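Side-chain contacts in teichoic acid biosynthesis protein F (Staphylococcus epidermidis, PDB 3L7I), which belongs to the bacterial teichoic acid biosynthesis proteins and carries a region of GT-B fold, built from two Rossmann-like domains: residues K378-Y383 with L713-I718; D549-S554 with F640-D645. One frame throughout, in Å; residues are numbered along the deposited sequence.

Contact 1: residues K378-Y383 with L713-I718; sequences KYYPNY and LIHKDI
The imidazole of His715 lies against the ring of Tyr380 in an offset stack, the centroids 4.1 Å apart and the planes inclined by 14°. Overlap is partial: Tyr380 CE1 sits over one face of the imidazole, displaced toward its rim, and His715 CB covers the outer part of the phenol face in a CH-pi contact, 3.8 Å from the Tyr380 ring centroid. The histidine reaches this position because its CG is anti to the backbone N (chi1 172°), which carries the imidazole off helix 706-721 toward the turn. On the opposite face of the Tyr380 ring lies Tyr379 CB.

The polar link is a single hydrogen bond, Tyr383 OH to His715 ND1 at 3.2 Å, in which either group could be the donor. ND1 lies at the edge of the Tyr383 ring, near its plane. Tyr380 OH has its polar partner outside the segments, in a hydrogen bond with Asp712 OD1.

Apolar packing completes the set: Ile718 CD1 lies over one face of Tyr383, 4.0 Å from the ring centroid and 3.7 Å from Tyr383 CZ.

Both tyrosines come from the ends of a type I beta turn that leads out of helix 367-379. Ile714 and Ile718 carry the same C-terminal helix onto strand 418-423, the return of the chain end to the first Rossmann-like domain characteristic of GT-B proteins. Chemically, His715 is engaged through a ring face and a ring nitrogen: stack and bond together would be expected to limit rotation of the imidazole, though Tyr383 OH approaches that ring obliquely.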
ATOM      1  N   LYS A 378      38.214 -35.063   7.007  1.00 75.71           N
ATOM      2  CA  LYS A 378      39.113 -35.986   7.686  1.00 78.60           C
ATOM      3  C   LYS A 378      39.413 -35.555   9.134  1.00 81.83           C
ATOM      4  O   LYS A 378      39.378 -36.379  10.049  1.00 85.04           O
ATOM      5  CB  LYS A 378      40.405 -36.134   6.881  1.00 77.70           C
ATOM      6  CG  LYS A 378      41.362 -37.216   7.359  1.00 80.59           C
ATOM      7  CD  LYS A 378      42.545 -37.346   6.395  1.00 79.40           C
ATOM      8  CE  LYS A 378      43.635 -38.286   6.919  1.00 82.37           C
ATOM      9  NZ  LYS A 378      44.766 -38.397   5.953  1.00 81.19           N
ATOM     10  N   TYR A 379      39.683 -34.267   9.346  1.00 76.02           N
ATOM     11  CA  TYR A 379      40.198 -33.785  10.631  1.00 77.40           C
ATOM     12  C   TYR A 379      39.194 -33.049  11.509  1.00 77.45           C
ATOM     13  O   TYR A 379      39.474 -32.783  12.678  1.00 81.14           O
ATOM     14  CB  TYR A 379      41.417 -32.891  10.400  1.00 76.47           C
ATOM     15  CG  TYR A 379      42.572 -33.640   9.803  1.00 76.97           C
ATOM     16  CD1 TYR A 379      43.640 -34.043  10.589  1.00 80.06           C
ATOM     17  CD2 TYR A 379      42.586 -33.966   8.455  1.00 75.51           C
ATOM     18  CE1 TYR A 379      44.693 -34.738  10.051  1.00 80.25           C
ATOM     19  CE2 TYR A 379      43.639 -34.670   7.907  1.00 76.07           C
ATOM     20  CZ  TYR A 379      44.688 -35.059   8.714  1.00 78.12           C
ATOM     21  OH  TYR A 379      45.737 -35.760   8.176  1.00 78.76           O
ATOM     22  N   TYR A 380      38.038 -32.708  10.948  1.00 75.88           N
ATOM     23  CA  TYR A 380      37.019 -31.965  11.685  1.00 75.79           C
ATOM     24  C   TYR A 380      35.614 -32.410  11.292  1.00 75.43           C
ATOM     25  O   TYR A 380      34.801 -31.590  10.850  1.00 73.70           O
ATOM     26  CB  TYR A 380      37.173 -30.459  11.461  1.00 73.83           C
ATOM     27  CG  TYR A 380      38.541 -29.940  11.793  1.00 74.19           C
ATOM     28  CD1 TYR A 380      39.018 -29.977  13.091  1.00 76.34           C
ATOM     29  CD2 TYR A 380      39.363 -29.420  10.804  1.00 72.55           C
ATOM     30  CE1 TYR A 380      40.272 -29.509  13.400  1.00 76.85           C
ATOM     31  CE2 TYR A 380      40.617 -28.947  11.097  1.00 73.02           C
ATOM     32  CZ  TYR A 380      41.066 -28.993  12.398  1.00 75.16           C
ATOM     33  OH  TYR A 380      42.319 -28.519  12.693  1.00 75.79           O
ATOM     34  N   PRO A 381      35.314 -33.703  11.501  1.00 78.19           N
ATOM     35  CA  PRO A 381      34.107 -34.366  11.002  1.00 77.27           C
ATOM     36  C   PRO A 381      32.838 -33.796  11.598  1.00 77.47           C
ATOM     37  O   PRO A 381      31.773 -33.989  11.013  1.00 76.62           O
ATOM     38  CB  PRO A 381      34.267 -35.808  11.498  1.00 79.97           C
ATOM     39  CG  PRO A 381      35.666 -35.919  11.967  1.00 81.76           C
ATOM     40  CD  PRO A 381      36.046 -34.568  12.434  1.00 82.07           C
ATOM     41  N   ASN A 382      32.940 -33.109  12.731  1.00 77.98           N
ATOM     42  CA  ASN A 382      31.745 -32.790  13.497  1.00 78.61           C
ATOM     43  C   ASN A 382      31.195 -31.374  13.300  1.00 76.50           C
ATOM     44  O   ASN A 382      30.441 -30.870  14.127  1.00 77.08           O
ATOM     45  CB  ASN A 382      31.942 -33.125  14.984  1.00 81.39           C
ATOM     46  CG  ASN A 382      32.413 -34.575  15.206  1.00 83.78           C
ATOM     47  OD1 ASN A 382      32.021 -35.493  14.474  1.00 83.88           O
ATOM     48  ND2 ASN A 382      33.268 -34.775  16.214  1.00 85.86           N
ATOM     49  N   TYR A 383      31.543 -30.736  12.191  1.00 74.17           N
ATOM     50  CA  TYR A 383      30.930 -29.455  11.856  1.00 72.23           C
ATOM     51  C   TYR A 383      29.771 -29.661  10.875  1.00 71.13           C
ATOM     52  O   TYR A 383      29.703 -30.698  10.204  1.00 71.45           O
ATOM     53  CB  TYR A 383      31.955 -28.515  11.234  1.00 70.49           C
ATOM     54  CG  TYR A 383      32.987 -27.961  12.179  1.00 71.35           C
ATOM     55  CD1 TYR A 383      34.300 -27.833  11.776  1.00 70.91           C
ATOM     56  CD2 TYR A 383      32.653 -27.550  13.460  1.00 72.71           C
ATOM     57  CE1 TYR A 383      35.262 -27.310  12.610  1.00 71.81           C
ATOM     58  CE2 TYR A 383      33.613 -27.023  14.312  1.00 73.65           C
ATOM     59  CZ  TYR A 383      34.922 -26.909  13.875  1.00 73.21           C
ATOM     60  OH  TYR A 383      35.913 -26.396  14.683  1.00 75.85           O
ATOM     61  N   LEU A 713      42.698 -22.856   9.454  1.00 70.41           N
ATOM     62  CA  LEU A 713      42.360 -21.451   9.703  1.00 70.49           C
ATOM     63  C   LEU A 713      40.919 -21.367  10.159  1.00 68.61           C
ATOM     64  O   LEU A 713      40.612 -20.645  11.104  1.00 69.54           O
ATOM     65  CB  LEU A 713      42.559 -20.573   8.468  1.00 69.54           C
ATOM     66  CG  LEU A 713      42.159 -19.116   8.695  1.00 69.63           C
ATOM     67  CD1 LEU A 713      43.209 -18.415   9.505  1.00 72.82           C
ATOM     68  CD2 LEU A 713      41.974 -18.416   7.387  1.00 68.02           C
ATOM     69  N   ILE A 714      40.050 -22.114   9.473  1.00 66.08           N
ATOM     70  CA  ILE A 714      38.622 -22.149   9.801  1.00 64.18           C
ATOM     71  C   ILE A 714      38.430 -22.745  11.181  1.00 65.55           C
ATOM     72  O   ILE A 714      37.681 -22.206  12.002  1.00 65.58           O
ATOM     73  CB  ILE A 714      37.770 -22.926   8.752  1.00 61.40           C
ATOM     74  CG1 ILE A 714      37.785 -22.187   7.418  1.00 60.01           C
ATOM     75  CG2 ILE A 714      36.335 -23.049   9.210  1.00 59.80           C
ATOM     76  CD1 ILE A 714      37.102 -22.932   6.331  1.00 57.63           C
ATOM     77  N   HIS A 715      39.126 -23.844  11.445  1.00 66.83           N
ATOM     78  CA  HIS A 715      39.040 -24.479  12.751  1.00 68.43           C
ATOM     79  C   HIS A 715      39.435 -23.523  13.876  1.00 70.84           C
ATOM     80  O   HIS A 715      38.793 -23.509  14.916  1.00 71.35           O
ATOM     81  CB  HIS A 715      39.886 -25.755  12.800  1.00 69.76           C
ATOM     82  CG  HIS A 715      39.990 -26.354  14.167  1.00 71.94           C
ATOM     83  ND1 HIS A 715      38.984 -27.114  14.727  1.00 71.68           N
ATOM     84  CD2 HIS A 715      40.979 -26.298  15.092  1.00 75.05           C
ATOM     85  CE1 HIS A 715      39.352 -27.504  15.933  1.00 75.24           C
ATOM     86  NE2 HIS A 715      40.557 -27.021  16.180  1.00 76.61           N
ATOM     87  N   LYS A 716      40.474 -22.722  13.662  1.00 86.14           N
ATOM     88  CA  LYS A 716      40.940 -21.801  14.692  1.00 88.82           C
ATOM     89  C   LYS A 716      39.968 -20.641  14.864  1.00 88.54           C
ATOM     90  O   LYS A 716      39.877 -20.061  15.939  1.00 91.22           O
ATOM     91  CB  LYS A 716      42.344 -21.274  14.369  1.00 89.62           C
ATOM     92  CG  LYS A 716      42.924 -20.303  15.411  1.00 92.63           C
ATOM     93  CD  LYS A 716      44.136 -19.543  14.860  1.00 93.11           C
ATOM     94  CE  LYS A 716      45.166 -19.227  15.946  1.00 96.89           C
ATOM     95  NZ  LYS A 716      44.778 -18.073  16.803  1.00 98.34           N
ATOM     96  N   ASP A 717      39.247 -20.299  13.803  1.00105.17           N
ATOM     97  CA  ASP A 717      38.275 -19.212  13.868  1.00105.01           C
ATOM     98  C   ASP A 717      37.054 -19.618  14.696  1.00105.97           C
ATOM     99  O   ASP A 717      36.509 -18.801  15.440  1.00107.78           O
ATOM    100  CB  ASP A 717      37.846 -18.751  12.461  1.00101.98           C
ATOM    101  CG  ASP A 717      38.766 -17.673  11.878  1.00102.11           C
ATOM    102  OD1 ASP A 717      39.406 -16.929  12.659  1.00104.58           O
ATOM    103  OD2 ASP A 717      38.844 -17.560  10.636  1.00100.00           O
ATOM    104  N   ILE A 718      36.626 -20.875  14.579  1.00 73.67           N
ATOM    105  CA  ILE A 718      35.400 -21.293  15.266  1.00 74.74           C
ATOM    106  C   ILE A 718      35.588 -21.720  16.714  1.00 78.36           C
ATOM    107  O   ILE A 718      34.633 -21.726  17.485  1.00 80.15           O
ATOM    108  CB  ILE A 718      34.527 -22.305  14.467  1.00 72.49           C
ATOM    109  CG1 ILE A 718      35.341 -23.255  13.636  1.00 71.01           C
ATOM    110  CG2 ILE A 718      33.730 -21.577  13.436  1.00 68.13           C
ATOM    111  CD1 ILE A 718      34.604 -23.598  12.337  1.00 66.31           C
TER

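Contact 2: residues D549-S554 with F640-D645; sequences DDEFVS and FAYDID
The carboxylate of Glu551 meets the hydroxyl of Tyr642 at the edge of its ring, OE2 lying in the ring plane, between two loops of the C-terminal Rossmann-like domain of the GT-B fold, one following strand 539-543 and the other strand 637-640. They are the two residues that touch here, and only 85 Å² is buried, both sides summed.

The more closely packed part is on the Tyr642 side, where one ring edge lies over Phe640. Ala641 is the centre of an inverse gamma turn, and Tyr642 CG lies between its backbone N and carbonyl carbon (chi1 55°). This puts Tyr642 CD1 3.4 Å above the plane of the buried Phe640 ring, near its rim, while Phe640 itself packs on Pro670 and Leu673 of helix 670-677. Buried Asp643 forms a salt bridge with Arg548 and a hydrogen bond with Tyr623, both through OD1, so the start of this loop is held from several directions.

The 549-554 side is looser: Asp550 is exposed, Glu551 partly so, and a single hydrogen bond crosses the contact. Glu551 arrives from a short 3-10 segment on a chain extended beyond CG (chi2 -177°), opposite in direction to the phenol. Acidic groups gather nearby: Glu551 OE2 and Asp643 OD2 stand 5.1 Å apart, a proximity that Arg548 probably eases, and Asp550 has its own salt bridge to Lys646.

The phenol is the donor: Tyr642 OH meets the syn side of Glu551 OE2 at 2.9 Å, 18° out of the carboxylate plane, with carboxylate and ring nearly coplanar.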
ATOM      1  N   ASP A 549      35.251 -16.824 -29.500  1.00101.49           N
ATOM      2  CA  ASP A 549      33.972 -16.473 -30.124  1.00105.57           C
ATOM      3  C   ASP A 549      34.056 -16.571 -31.643  1.00105.96           C
ATOM      4  O   ASP A 549      33.104 -16.966 -32.312  1.00108.88           O
ATOM      5  CB  ASP A 549      33.566 -15.056 -29.728  1.00108.14           C
ATOM      6  CG  ASP A 549      33.950 -14.718 -28.296  1.00107.18           C
ATOM      7  OD1 ASP A 549      35.149 -14.833 -27.940  1.00103.94           O
ATOM      8  OD2 ASP A 549      33.048 -14.330 -27.524  1.00110.13           O
ATOM      9  N   ASP A 550      35.216 -16.204 -32.170  1.00116.72           N
ATOM     10  CA  ASP A 550      35.487 -16.213 -33.602  1.00116.95           C
ATOM     11  C   ASP A 550      35.166 -17.556 -34.274  1.00116.79           C
ATOM     12  O   ASP A 550      35.112 -17.649 -35.501  1.00118.06           O
ATOM     13  CB  ASP A 550      36.968 -15.864 -33.836  1.00114.28           C
ATOM     14  CG  ASP A 550      37.453 -14.705 -32.953  1.00114.34           C
ATOM     15  OD1 ASP A 550      36.808 -13.627 -32.973  1.00117.16           O
ATOM     16  OD2 ASP A 550      38.484 -14.867 -32.254  1.00112.02           O
ATOM     17  N   GLU A 551      34.957 -18.596 -33.478  1.00 91.65           N
ATOM     18  CA  GLU A 551      34.878 -19.940 -34.039  1.00 97.85           C
ATOM     19  C   GLU A 551      33.530 -20.628 -33.832  1.00105.80           C
ATOM     20  O   GLU A 551      33.293 -21.719 -34.353  1.00112.36           O
ATOM     21  CB  GLU A 551      36.022 -20.803 -33.498  1.00 89.90           C
ATOM     22  CG  GLU A 551      37.407 -20.240 -33.812  1.00 83.55           C
ATOM     23  CD  GLU A 551      38.542 -21.142 -33.346  1.00 77.26           C
ATOM     24  OE1 GLU A 551      38.279 -22.063 -32.533  1.00 76.65           O
ATOM     25  OE2 GLU A 551      39.694 -20.924 -33.795  1.00 73.40           O
ATOM     26  N   PHE A 552      32.649 -19.983 -33.074  1.00 98.79           N
ATOM     27  CA  PHE A 552      31.299 -20.494 -32.869  1.00102.62           C
ATOM     28  C   PHE A 552      30.415 -20.132 -34.051  1.00105.17           C
ATOM     29  O   PHE A 552      30.244 -18.954 -34.367  1.00103.41           O
ATOM     30  CB  PHE A 552      30.706 -19.919 -31.587  1.00 99.38           C
ATOM     31  CG  PHE A 552      29.293 -20.372 -31.309  1.00101.35           C
ATOM     32  CD1 PHE A 552      29.049 -21.534 -30.587  1.00103.18           C
ATOM     33  CD2 PHE A 552      28.208 -19.626 -31.754  1.00101.79           C
ATOM     34  CE1 PHE A 552      27.753 -21.943 -30.320  1.00105.36           C
ATOM     35  CE2 PHE A 552      26.914 -20.031 -31.495  1.00103.96           C
ATOM     36  CZ  PHE A 552      26.685 -21.190 -30.775  1.00105.72           C
ATOM     37  N   VAL A 553      29.852 -21.148 -34.698  1.00103.97           N
ATOM     38  CA  VAL A 553      29.012 -20.944 -35.875  1.00107.74           C
ATOM     39  C   VAL A 553      27.888 -21.989 -35.969  1.00112.52           C
ATOM     40  O   VAL A 553      27.934 -23.012 -35.287  1.00113.40           O
ATOM     41  CB  VAL A 553      29.859 -20.960 -37.181  1.00110.30           C
ATOM     42  CG1 VAL A 553      30.458 -19.575 -37.455  1.00107.09           C
ATOM     43  CG2 VAL A 553      30.945 -22.032 -37.111  1.00111.87           C
ATOM     44  N   SER A 554      26.873 -21.704 -36.790  1.00130.97           N
ATOM     45  CA  SER A 554      25.840 -22.684 -37.170  1.00136.89           C
ATOM     46  C   SER A 554      24.903 -23.151 -36.047  1.00136.75           C
ATOM     47  O   SER A 554      24.411 -24.283 -36.087  1.00141.39           O
ATOM     48  CB  SER A 554      26.488 -23.915 -37.828  1.00141.25           C
ATOM     49  OG  SER A 554      26.943 -23.632 -39.142  1.00144.19           O
ATOM     50  N   PHE A 640      50.283 -23.531 -28.781  1.00 60.72           N
ATOM     51  CA  PHE A 640      49.831 -23.524 -30.156  1.00 61.73           C
ATOM     52  C   PHE A 640      48.998 -22.258 -30.434  1.00 62.60           C
ATOM     53  O   PHE A 640      47.785 -22.311 -30.629  1.00 62.44           O
ATOM     54  CB  PHE A 640      49.029 -24.794 -30.361  1.00 60.88           C
ATOM     55  CG  PHE A 640      48.455 -24.938 -31.707  1.00 62.01           C
ATOM     56  CD1 PHE A 640      47.177 -25.441 -31.864  1.00 61.66           C
ATOM     57  CD2 PHE A 640      49.184 -24.603 -32.827  1.00 63.70           C
ATOM     58  CE1 PHE A 640      46.624 -25.605 -33.133  1.00 62.99           C
ATOM     59  CE2 PHE A 640      48.640 -24.766 -34.103  1.00 65.05           C
ATOM     60  CZ  PHE A 640      47.357 -25.262 -34.255  1.00 64.69           C
ATOM     61  N   ALA A 641      49.668 -21.115 -30.433  1.00 63.77           N
ATOM     62  CA  ALA A 641      49.018 -19.844 -30.721  1.00 65.03           C
ATOM     63  C   ALA A 641      48.813 -19.634 -32.225  1.00 66.82           C
ATOM     64  O   ALA A 641      49.538 -18.880 -32.860  1.00 68.63           O
ATOM     65  CB  ALA A 641      49.827 -18.695 -30.129  1.00 65.94           C
ATOM     66  N   TYR A 642      47.814 -20.293 -32.792  1.00 66.60           N
ATOM     67  CA  TYR A 642      47.594 -20.200 -34.225  1.00 68.51           C
ATOM     68  C   TYR A 642      46.982 -18.869 -34.622  1.00 70.38           C
ATOM     69  O   TYR A 642      47.219 -18.373 -35.719  1.00 72.60           O
ATOM     70  CB  TYR A 642      46.746 -21.369 -34.729  1.00 68.00           C
ATOM     71  CG  TYR A 642      45.416 -21.548 -34.037  1.00 66.85           C
ATOM     72  CD1 TYR A 642      45.278 -22.442 -32.972  1.00 64.76           C
ATOM     73  CD2 TYR A 642      44.294 -20.858 -34.463  1.00 68.17           C
ATOM     74  CE1 TYR A 642      44.066 -22.626 -32.335  1.00 64.01           C
ATOM     75  CE2 TYR A 642      43.069 -21.028 -33.837  1.00 67.44           C
ATOM     76  CZ  TYR A 642      42.956 -21.916 -32.771  1.00 65.36           C
ATOM     77  OH  TYR A 642      41.729 -22.084 -32.151  1.00 64.94           O
ATOM     78  N   ASP A 643      46.202 -18.286 -33.726  1.00 69.77           N
ATOM     79  CA  ASP A 643      45.581 -16.990 -34.009  1.00 71.76           C
ATOM     80  C   ASP A 643      46.336 -15.844 -33.358  1.00 72.44           C
ATOM     81  O   ASP A 643      45.843 -14.730 -33.294  1.00 73.98           O
ATOM     82  CB  ASP A 643      44.117 -16.971 -33.574  1.00 71.38           C
ATOM     83  CG  ASP A 643      43.926 -17.395 -32.133  1.00 69.10           C
ATOM     84  OD1 ASP A 643      44.925 -17.727 -31.458  1.00 67.77           O
ATOM     85  OD2 ASP A 643      42.765 -17.387 -31.674  1.00 68.91           O
ATOM     86  N   ILE A 644      47.546 -16.130 -32.902  1.00 71.57           N
ATOM     87  CA  ILE A 644      48.348 -15.168 -32.181  1.00 72.20           C
ATOM     88  C   ILE A 644      48.459 -13.781 -32.837  1.00 75.14           C
ATOM     89  O   ILE A 644      48.795 -12.813 -32.160  1.00 75.98           O
ATOM     90  CB  ILE A 644      49.750 -15.716 -31.946  1.00 71.57           C
ATOM     91  CG1 ILE A 644      50.463 -14.890 -30.868  1.00 71.84           C
ATOM     92  CG2 ILE A 644      50.515 -15.750 -33.249  1.00 73.44           C
ATOM     93  CD1 ILE A 644      51.747 -15.510 -30.393  1.00 71.11           C
ATOM     94  N   ASP A 645      48.184 -13.663 -34.132  1.00 93.18           N
ATOM     95  CA  ASP A 645      48.227 -12.343 -34.764  1.00 97.59           C
ATOM     96  C   ASP A 645      46.961 -11.564 -34.451  1.00 95.68           C
ATOM     97  O   ASP A 645      47.009 -10.386 -34.103  1.00 97.26           O
ATOM     98  CB  ASP A 645      48.406 -12.462 -36.268  1.00102.35           C
ATOM     99  CG  ASP A 645      49.398 -13.529 -36.639  1.00103.84           C
ATOM    100  OD1 ASP A 645      50.461 -13.179 -37.202  1.00109.51           O
ATOM    101  OD2 ASP A 645      49.123 -14.724 -36.345  1.00 99.79           O
TER

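The two contacts lie on opposite sides of the chain's centre, their nearest atoms about 35 Å apart, and they share no helix or strand. Contact 1 is partly buried: it brings the C-terminal helix 706-721 to the turn after helix 367-379, beside the seven-stranded sheet. Contact 2 is a surface contact between two loops of the six-stranded sheet's domain. At 378-383 with 713-718, aromatic faces and aliphatic carbons dominate and 231 Å² is buried; at 549-554 with 640-645, the link is one phenol-carboxylate bond among acidic groups with basic partners. Tyrosine hydroxyls serve both, meeting imidazole in one and carboxylate in the other.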